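Local coordinates for protein paraflagellar rod component (Trypanosoma brucei, PDB 2Q0X) that is of unknown function but adopts the alpha/beta-hydrolase fold and is named as a component of the trypanosome paraflagellar rod, at residues Y20-V30 with V73-S82; I135-V144 with I223-H233. One frame throughout, in Å; residues are numbered along the deposited sequence. Where two conformers were deposited one is given.

In the fold
Both contacts draw on the same eight-stranded mixed sheet, with strand order 1-2-4-3-5-6-7-8, but at different places across it. Contact 1 joins the antiparallel hairpin of strands 13-21 and 26-33, at one border, to the loop that leaves strand 69-73 for helix 87-104. Contact 2 pairs strands 135-143 and 227-232, sixth and seventh in the order, within the parallel part. Their centres lie 25 Å apart and their nearest atoms about 12 Å apart, so the two never touch. Along the chain contact 1 is complete before contact 2 opens. Contact 1 also borders the second subunit, whereas contact 2 belongs to the interior of its own chain.

Contact 1: residues Y20-V30 with V73-S82; sequences YYKDPYCKIPV and VEVPSGKIGS
I28 and V73 meet methyl to methyl: CG2 of I28 lies 3.3 Å from CG2 of V73, tighter than usual van der Waals contact. Both branches stand anti to their own backbone N, and the two side chains approach at a slant. The other branch of I28 reaches P76, its CD1 resting 3.7 Å from CG of the proline ring, so this isoleucine bridges the strand end and the 3-10 segment 76-78. The same V73 methyl lies near the plane of the Y20 ring, at its edge, 4.1 Å from Y20 OH, and the two side chains cross at about a right angle. CG1 of I28 lies over one face of that ring, displaced toward the rim, while the hydroxyl is hydrogen-bonded to the backbone oxygen of D93.

K22 supplies the polar end. Its CG points away from the backbone N (chi1 160°) and the chain runs on extended, passing CB of P76 with its CD at 4.0 Å. NZ then donates to the carbonyl oxygen of S82 over 2.9 Å, in the carbonyl plane on a lone pair (113° at the oxygen). This bond ties the hairpin to the last residue of the type II turn K79-S82.

Backbone pairing is slight, a single antiparallel non-hydrogen-bonded bridge between V30 and V73. Beyond it the loop diverges from strand 26-33. Helix 87-104 packs against Y20 and P76 through L97 and D93, while K27 forms a salt bridge with D55 of the second subunit, placing this hairpin, with outermost strand 13-21, at that interface.

Contact 2: residues I135-V144 with I223-H233; sequences ITRVILHGVV and IKVPLLLMLAH
L140 and L229 lie side by side pointing the same way, CB of L140 being 3.9 Å from CD2 of L229, on the face that also carries V138 and L227. There the packing is close: CG1 of V138 lies 3.9 Å from CD1 of L227, and helix 119-128 packs on this face, L126 on V138 and F123 on L140. Across the sheet, SD of M230 sits 3.6 Å from CG2 of I139, its chain bent at chi3, beneath helix 280-299. The H141 ring places one face over the M230 carbonyl oxygen, 3.6 Å from its CD2.

The ends are nearer solvent but no less closely fitted. V225 lies against the carbonyls of I135 and T136, and P226 CD is 3.3 Å from T136 O; T136, V225 and P226 are partly exposed. So is H233 at the other end, its CB 3.3 Å from V144 O.

Seven backbone hydrogen bonds have N-H...O angles of 159° to 168°, and the strand axes diverge by only 13°. This regular pairing, apolar on the L140 face and mostly so on the other, where H141 NE2 is hydrogen-bonded to D267, is consistent with a continuous parallel central sheet of the alpha/beta-hydrolase kind.

Contact 1: residues Y20-V30 with V73-S82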
loop_
_atom_site.group_PDB
_atom_site.type_symbol
_atom_site.label_atom_id
_atom_site.label_comp_id
_atom_site.label_asym_id
_atom_site.label_seq_id
_atom_site.Cartn_x
_atom_site.Cartn_y
_atom_site.Cartn_z
ATOM N N TYR A 20 11.878 0.860 -5.075
ATOM C CA TYR A 20 13.017 -0.042 -5.196
ATOM C C TYR A 20 12.508 -1.471 -5.164
ATOM O O TYR A 20 11.505 -1.768 -4.511
ATOM C CB TYR A 20 14.083 0.237 -4.127
ATOM C CG TYR A 20 13.650 -0.031 -2.699
ATOM C CD1 TYR A 20 12.825 0.865 -2.027
ATOM C CD2 TYR A 20 14.087 -1.176 -2.021
ATOM C CE1 TYR A 20 12.435 0.634 -0.713
ATOM C CE2 TYR A 20 13.692 -1.430 -0.729
ATOM C CZ TYR A 20 12.864 -0.509 -0.065
ATOM O OH TYR A 20 12.472 -0.732 1.237
ATOM N N TYR A 21 13.188 -2.336 -5.909
ATOM C CA TYR A 21 12.748 -3.718 -6.095
ATOM C C TYR A 21 13.078 -4.553 -4.872
ATOM O O TYR A 21 14.232 -4.643 -4.453
ATOM C CB TYR A 21 13.404 -4.367 -7.324
ATOM C CG TYR A 21 12.682 -4.146 -8.631
ATOM C CD1 TYR A 21 11.723 -5.052 -9.084
ATOM C CD2 TYR A 21 12.977 -3.051 -9.434
ATOM C CE1 TYR A 21 11.057 -4.861 -10.300
ATOM C CE2 TYR A 21 12.319 -2.850 -10.661
ATOM C CZ TYR A 21 11.364 -3.752 -11.091
ATOM O OH TYR A 21 10.721 -3.536 -12.305
ATOM N N LYS A 22 12.038 -5.163 -4.321
ATOM C CA LYS A 22 12.144 -6.183 -3.282
ATOM C C LYS A 22 12.355 -7.537 -3.946
ATOM O O LYS A 22 12.948 -8.442 -3.361
ATOM C CB LYS A 22 10.848 -6.165 -2.457
ATOM C CG LYS A 22 10.497 -7.412 -1.637
ATOM C CD LYS A 22 9.078 -7.248 -1.064
ATOM C CE LYS A 22 8.492 -8.526 -0.483
ATOM N NZ LYS A 22 6.992 -8.511 -0.523
ATOM N N ASP A 23 11.888 -7.643 -5.189
ATOM C CA ASP A 23 11.764 -8.913 -5.905
ATOM C C ASP A 23 11.020 -8.525 -7.181
ATOM O O ASP A 23 10.331 -7.509 -7.191
ATOM C CB ASP A 23 11.043 -9.976 -5.031
ATOM C CG ASP A 23 9.588 -10.207 -5.418
ATOM O OD1 ASP A 23 9.249 -10.202 -6.611
ATOM O OD2 ASP A 23 8.775 -10.455 -4.505
ATOM N N PRO A 24 11.162 -9.304 -8.271
ATOM C CA PRO A 24 10.596 -8.859 -9.560
ATOM C C PRO A 24 9.054 -8.861 -9.676
ATOM O O PRO A 24 8.532 -8.950 -10.785
ATOM C CB PRO A 24 11.219 -9.838 -10.563
ATOM C CG PRO A 24 11.486 -11.082 -9.766
ATOM C CD PRO A 24 11.841 -10.611 -8.382
ATOM N N TYR A 25 8.349 -8.748 -8.550
ATOM C CA TYR A 25 6.885 -8.666 -8.523
ATOM C C TYR A 25 6.386 -7.594 -7.553
ATOM O O TYR A 25 5.324 -7.017 -7.779
ATOM C CB TYR A 25 6.274 -10.017 -8.140
ATOM C CG TYR A 25 6.381 -11.079 -9.218
ATOM C CD1 TYR A 25 5.725 -10.928 -10.443
ATOM C CD2 TYR A 25 7.118 -12.242 -9.006
ATOM C CE1 TYR A 25 5.816 -11.901 -11.427
ATOM C CE2 TYR A 25 7.215 -13.215 -9.979
ATOM C CZ TYR A 25 6.564 -13.041 -11.186
ATOM O OH TYR A 25 6.666 -14.013 -12.146
ATOM N N CYS A 26 7.137 -7.360 -6.476
ATOM C CA CYS A 26 6.807 -6.339 -5.484
ATOM C C CYS A 26 7.847 -5.212 -5.538
ATOM O O CYS A 26 9.049 -5.451 -5.343
ATOM C CB CYS A 26 6.772 -6.915 -4.054
ATOM S SG CYS A 26 6.373 -8.686 -3.844
ATOM N N LYS A 27 7.386 -3.995 -5.805
ATOM C CA LYS A 27 8.224 -2.814 -5.687
ATOM C C LYS A 27 7.699 -2.065 -4.491
ATOM O O LYS A 27 6.497 -2.107 -4.214
ATOM C CB LYS A 27 8.100 -1.900 -6.891
ATOM C CG LYS A 27 8.321 -2.542 -8.213
ATOM C CD LYS A 27 8.098 -1.486 -9.299
ATOM C CE LYS A 27 8.470 -2.014 -10.661
ATOM N NZ LYS A 27 8.475 -0.951 -11.702
ATOM N N ILE A 28 8.608 -1.383 -3.803
ATOM C CA ILE A 28 8.307 -0.657 -2.584
ATOM C C ILE A 28 8.410 0.845 -2.867
ATOM O O ILE A 28 9.487 1.338 -3.217
ATOM C CB ILE A 28 9.292 -1.046 -1.458
ATOM C CG1 ILE A 28 9.279 -2.570 -1.236
ATOM C CG2 ILE A 28 8.947 -0.317 -0.191
ATOM C CD1 ILE A 28 10.460 -3.077 -0.438
ATOM N N PRO A 29 7.284 1.566 -2.759
ATOM C CA PRO A 29 7.291 3.010 -2.864
ATOM C C PRO A 29 7.881 3.739 -1.673
ATOM O O PRO A 29 7.645 3.381 -0.508
ATOM C CB PRO A 29 5.806 3.376 -2.976
ATOM C CG PRO A 29 5.114 2.150 -3.262
ATOM C CD PRO A 29 5.913 1.060 -2.619
ATOM N N VAL A 30 8.608 4.785 -2.002
ATOM C CA VAL A 30 9.282 5.628 -1.048
ATOM C C VAL A 30 8.988 7.065 -1.455
ATOM O O VAL A 30 9.226 7.452 -2.596
ATOM C CB VAL A 30 10.832 5.398 -1.052
ATOM C CG1 VAL A 30 11.481 6.256 0.008
ATOM C CG2 VAL A 30 11.198 3.901 -0.868
ATOM N N VAL A 73 8.111 5.144 3.857
ATOM C CA VAL A 73 8.070 3.907 3.081
ATOM C C VAL A 73 6.867 3.146 3.584
ATOM O O VAL A 73 6.560 3.172 4.780
ATOM C CB VAL A 73 9.389 3.053 3.233
ATOM C CG1 VAL A 73 9.616 2.584 4.665
ATOM C CG2 VAL A 73 9.418 1.837 2.270
ATOM N N GLU A 74 6.179 2.459 2.681
ATOM C CA GLU A 74 5.144 1.526 3.107
ATOM C C GLU A 74 5.737 0.147 3.317
ATOM O O GLU A 74 6.347 -0.410 2.414
ATOM C CB GLU A 74 3.980 1.508 2.115
ATOM C CG GLU A 74 3.089 2.730 2.281
ATOM C CD GLU A 74 2.026 2.868 1.186
ATOM O OE1 GLU A 74 1.071 3.678 1.413
ATOM O OE2 GLU A 74 2.167 2.177 0.120
ATOM N N VAL A 75 5.557 -0.380 4.521
ATOM C CA VAL A 75 5.946 -1.756 4.873
ATOM C C VAL A 75 5.392 -2.737 3.839
ATOM O O VAL A 75 4.191 -2.776 3.637
ATOM C CB VAL A 75 5.376 -2.176 6.265
ATOM C CG1 VAL A 75 5.905 -3.536 6.667
ATOM C CG2 VAL A 75 5.758 -1.219 7.294
ATOM N N PRO A 76 6.270 -3.538 3.193
ATOM C CA PRO A 76 5.844 -4.489 2.151
ATOM C C PRO A 76 4.772 -5.497 2.596
ATOM O O PRO A 76 3.909 -5.872 1.804
ATOM C CB PRO A 76 7.134 -5.236 1.809
ATOM C CG PRO A 76 8.230 -4.327 2.233
ATOM C CD PRO A 76 7.729 -3.554 3.393
ATOM N N SER A 77 4.867 -5.941 3.849
ATOM C CA SER A 77 3.917 -6.865 4.440
ATOM C C SER A 77 2.554 -6.225 4.693
ATOM O O SER A 77 1.620 -6.918 5.064
ATOM C CB SER A 77 4.469 -7.423 5.759
ATOM O OG SER A 77 4.617 -6.381 6.701
ATOM N N GLY A 78 2.449 -4.912 4.509
ATOM C CA GLY A 78 1.168 -4.229 4.525
ATOM C C GLY A 78 0.345 -4.524 3.276
ATOM O O GLY A 78 -0.843 -4.261 3.256
ATOM N N LYS A 79 0.975 -5.077 2.242
ATOM C CA LYS A 79 0.301 -5.360 0.988
ATOM C C LYS A 79 -0.064 -6.833 0.836
ATOM O O LYS A 79 0.646 -7.730 1.322
ATOM C CB LYS A 79 1.173 -4.902 -0.189
ATOM C CG LYS A 79 1.350 -3.383 -0.248
ATOM C CD LYS A 79 1.287 -2.822 -1.677
ATOM C CE LYS A 79 -0.109 -2.904 -2.277
ATOM N NZ LYS A 79 -0.178 -2.297 -3.637
ATOM N N ILE A 80 -1.192 -7.068 0.170
ATOM C CA ILE A 80 -1.532 -8.396 -0.334
ATOM C C ILE A 80 -0.383 -8.871 -1.241
ATOM O O ILE A 80 0.287 -8.055 -1.889
ATOM C CB ILE A 80 -2.921 -8.389 -1.078
ATOM C CG1 ILE A 80 -4.069 -8.621 -0.083
ATOM C CG2 ILE A 80 -2.999 -9.479 -2.178
ATOM C CD1 ILE A 80 -4.509 -7.429 0.650
ATOM N N GLY A 81 -0.129 -10.183 -1.227
ATOM C CA GLY A 81 0.859 -10.824 -2.117
ATOM C C GLY A 81 2.313 -10.656 -1.687
ATOM O O GLY A 81 3.236 -10.960 -2.455
ATOM N N SER A 82 2.526 -10.199 -0.456
ATOM C CA SER A 82 3.875 -9.915 0.040
ATOM C C SER A 82 4.724 -11.179 0.323
ATOM O O SER A 82 5.950 -11.092 0.428
ATOM C CB SER A 82 3.806 -9.052 1.304
ATOM O OG SER A 82 3.410 -9.823 2.430
#

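Contact 2: residues I135-V144 with I223-H233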
loop_
_atom_site.group_PDB
_atom_site.type_symbol
_atom_site.label_atom_id
_atom_site.label_comp_id
_atom_site.label_asym_id
_atom_site.label_seq_id
_atom_site.Cartn_x
_atom_site.Cartn_y
_atom_site.Cartn_z
ATOM N N ILE A 135 22.629 5.085 11.708
ATOM C CA ILE A 135 21.342 5.230 12.399
ATOM C C ILE A 135 21.611 5.896 13.769
ATOM O O ILE A 135 22.068 5.247 14.716
ATOM C CB ILE A 135 20.616 3.859 12.506
ATOM C CG1 ILE A 135 20.386 3.288 11.093
ATOM C CG2 ILE A 135 19.282 3.995 13.281
ATOM C CD1 ILE A 135 19.934 1.834 11.036
ATOM N N THR A 136 21.395 7.208 13.851
ATOM C CA THR A 136 21.899 8.008 14.978
ATOM C C THR A 136 20.835 8.372 16.013
ATOM O O THR A 136 21.145 8.859 17.094
ATOM C CB THR A 136 22.593 9.304 14.489
ATOM O OG1 THR A 136 21.707 10.020 13.639
ATOM C CG2 THR A 136 23.884 9.009 13.732
ATOM N N ARG A 137 19.581 8.138 15.677
ATOM C CA ARG A 137 18.467 8.428 16.576
ATOM C C ARG A 137 17.367 7.475 16.249
ATOM O O ARG A 137 17.197 7.083 15.108
ATOM C CB ARG A 137 17.927 9.866 16.410
ATOM C CG ARG A 137 18.745 10.950 17.074
ATOM C CD ARG A 137 19.783 11.518 16.129
ATOM N NE ARG A 137 21.044 11.877 16.812
ATOM C CZ ARG A 137 21.397 13.114 17.107
ATOM N NH1 ARG A 137 20.594 14.118 16.829
ATOM N NH2 ARG A 137 22.546 13.355 17.672
ATOM N N VAL A 138 16.622 7.104 17.277
ATOM C CA VAL A 138 15.460 6.275 17.119
ATOM C C VAL A 138 14.281 6.948 17.830
ATOM O O VAL A 138 14.413 7.454 18.935
ATOM C CB VAL A 138 15.714 4.842 17.648
ATOM C CG1 VAL A 138 14.467 4.017 17.554
ATOM C CG2 VAL A 138 16.896 4.158 16.852
ATOM N N ILE A 139 13.131 6.957 17.166
ATOM C CA ILE A 139 11.894 7.467 17.742
ATOM C C ILE A 139 10.833 6.393 17.590
ATOM O O ILE A 139 10.560 5.960 16.484
ATOM C CB ILE A 139 11.400 8.768 17.006
ATOM C CG1 ILE A 139 12.464 9.871 17.037
ATOM C CG2 ILE A 139 10.045 9.224 17.577
ATOM C CD1 ILE A 139 12.463 10.804 15.804
ATOM N N LEU A 140 10.218 5.992 18.692
ATOM C CA LEU A 140 9.197 4.965 18.641
ATOM C C LEU A 140 7.929 5.450 19.315
ATOM O O LEU A 140 7.962 5.978 20.422
ATOM C CB LEU A 140 9.677 3.672 19.312
ATOM C CG LEU A 140 11.028 3.086 18.879
ATOM C CD1 LEU A 140 11.452 1.939 19.789
ATOM C CD2 LEU A 140 11.006 2.683 17.456
ATOM N N HIS A 141 6.808 5.255 18.634
ATOM C CA HIS A 141 5.489 5.579 19.179
ATOM C C HIS A 141 4.724 4.303 19.395
ATOM O O HIS A 141 4.743 3.401 18.550
ATOM C CB HIS A 141 4.701 6.533 18.269
ATOM C CG HIS A 141 3.366 6.941 18.827
ATOM N ND1 HIS A 141 2.258 6.122 18.778
ATOM C CD2 HIS A 141 2.971 8.068 19.465
ATOM C CE1 HIS A 141 1.236 6.734 19.346
ATOM N NE2 HIS A 141 1.644 7.913 19.779
ATOM N N GLY A 142 4.048 4.243 20.542
ATOM C CA GLY A 142 3.098 3.187 20.795
ATOM C C GLY A 142 1.974 3.568 21.726
ATOM O O GLY A 142 2.124 4.421 22.614
ATOM N N VAL A 143 0.835 2.923 21.503
ATOM C CA VAL A 143 -0.295 2.960 22.417
ATOM C C VAL A 143 -0.187 1.749 23.314
ATOM O O VAL A 143 -0.009 0.636 22.846
ATOM C CB VAL A 143 -1.629 2.896 21.678
ATOM C CG1 VAL A 143 -2.809 2.930 22.695
ATOM C CG2 VAL A 143 -1.711 4.026 20.620
ATOM N N VAL A 144 -0.306 1.968 24.610
ATOM C CA VAL A 144 -0.171 0.885 25.582
ATOM C C VAL A 144 -1.486 0.701 26.345
ATOM O O VAL A 144 -2.277 1.633 26.452
ATOM C CB VAL A 144 0.977 1.168 26.571
ATOM C CG1 VAL A 144 2.285 1.197 25.834
ATOM C CG2 VAL A 144 0.747 2.500 27.319
ATOM N N ILE A 223 19.389 -0.892 21.187
ATOM C CA ILE A 223 19.398 0.491 20.723
ATOM C C ILE A 223 20.570 1.188 21.396
ATOM O O ILE A 223 20.587 1.349 22.620
ATOM C CB ILE A 223 18.057 1.217 21.084
ATOM C CG1 ILE A 223 16.846 0.496 20.458
ATOM C CG2 ILE A 223 18.055 2.665 20.634
ATOM C CD1 ILE A 223 15.540 1.224 20.700
ATOM N N LYS A 224 21.553 1.588 20.594
ATOM C CA LYS A 224 22.822 2.109 21.107
ATOM C C LYS A 224 22.966 3.607 20.878
ATOM O O LYS A 224 24.047 4.176 21.071
ATOM C CB LYS A 224 23.996 1.412 20.422
ATOM C CG LYS A 224 23.913 -0.113 20.383
ATOM C CD LYS A 224 23.896 -0.697 21.753
ATOM C CE LYS A 224 24.375 -2.151 21.741
ATOM N NZ LYS A 224 23.901 -2.838 22.982
ATOM N N VAL A 225 21.871 4.242 20.496
ATOM C CA VAL A 225 21.858 5.661 20.188
ATOM C C VAL A 225 20.669 6.278 20.910
ATOM O O VAL A 225 19.849 5.558 21.469
ATOM C CB VAL A 225 21.809 5.901 18.648
ATOM C CG1 VAL A 225 23.067 5.289 17.994
ATOM C CG2 VAL A 225 20.508 5.358 18.026
ATOM N N PRO A 226 20.587 7.618 20.933
ATOM C CA PRO A 226 19.493 8.243 21.648
ATOM C C PRO A 226 18.083 7.826 21.170
ATOM O O PRO A 226 17.828 7.649 19.969
ATOM C CB PRO A 226 19.760 9.736 21.451
ATOM C CG PRO A 226 21.237 9.835 21.204
ATOM C CD PRO A 226 21.517 8.622 20.377
ATOM N N LEU A 227 17.198 7.657 22.146
ATOM C CA LEU A 227 15.898 7.075 21.945
ATOM C C LEU A 227 14.830 8.017 22.516
ATOM O O LEU A 227 14.976 8.516 23.630
ATOM C CB LEU A 227 15.857 5.723 22.649
ATOM C CG LEU A 227 14.506 5.020 22.723
ATOM C CD1 LEU A 227 14.050 4.712 21.342
ATOM C CD2 LEU A 227 14.667 3.748 23.588
ATOM N N LEU A 228 13.808 8.319 21.705
ATOM C CA LEU A 228 12.584 8.949 22.189
ATOM C C LEU A 228 11.499 7.894 22.117
ATOM O O LEU A 228 11.221 7.362 21.062
ATOM C CB LEU A 228 12.214 10.174 21.341
ATOM C CG LEU A 228 10.870 10.895 21.604
ATOM C CD1 LEU A 228 10.812 11.482 23.025
ATOM C CD2 LEU A 228 10.590 12.007 20.536
ATOM N N LEU A 229 10.934 7.569 23.269
ATOM C CA LEU A 229 9.724 6.759 23.367
ATOM C C LEU A 229 8.518 7.677 23.533
ATOM O O LEU A 229 8.473 8.508 24.448
ATOM C CB LEU A 229 9.810 5.800 24.570
ATOM C CG LEU A 229 10.794 4.634 24.436
ATOM C CD1 LEU A 229 10.620 3.736 25.630
ATOM C CD2 LEU A 229 10.571 3.852 23.128
ATOM N N MET A 230 7.552 7.520 22.631
ATOM C CA MET A 230 6.331 8.307 22.638
ATOM C C MET A 230 5.187 7.387 22.987
ATOM O O MET A 230 4.807 6.542 22.205
ATOM C CB MET A 230 6.101 8.955 21.278
ATOM C CG MET A 230 7.261 9.819 20.809
ATOM S SD MET A 230 7.006 10.405 19.128
ATOM C CE MET A 230 5.757 11.667 19.413
ATOM N N LEU A 231 4.655 7.564 24.189
ATOM C CA LEU A 231 3.630 6.689 24.730
ATOM C C LEU A 231 2.266 7.402 24.804
ATOM O O LEU A 231 2.183 8.566 25.196
ATOM C CB LEU A 231 4.059 6.191 26.111
ATOM C CG LEU A 231 5.388 5.437 26.122
ATOM C CD1 LEU A 231 5.857 5.123 27.516
ATOM C CD2 LEU A 231 5.248 4.155 25.269
ATOM N N ALA A 232 1.232 6.675 24.383
ATOM C CA ALA A 232 -0.151 7.092 24.482
ATOM C C ALA A 232 -0.977 5.929 25.029
ATOM O O ALA A 232 -0.533 4.792 25.014
ATOM C CB ALA A 232 -0.672 7.500 23.114
ATOM N N HIS A 233 -2.178 6.229 25.513
ATOM C CA HIS A 233 -3.123 5.199 25.959
ATOM C C HIS A 233 -4.532 5.755 25.914
ATOM O O HIS A 233 -4.705 6.965 25.985
ATOM C CB HIS A 233 -2.776 4.753 27.383
ATOM C CG HIS A 233 -2.794 5.865 28.392
ATOM N ND1 HIS A 233 -3.942 6.252 29.062
ATOM C CD2 HIS A 233 -1.799 6.657 28.865
ATOM C CE1 HIS A 233 -3.655 7.243 29.888
ATOM N NE2 HIS A 233 -2.362 7.503 29.796
#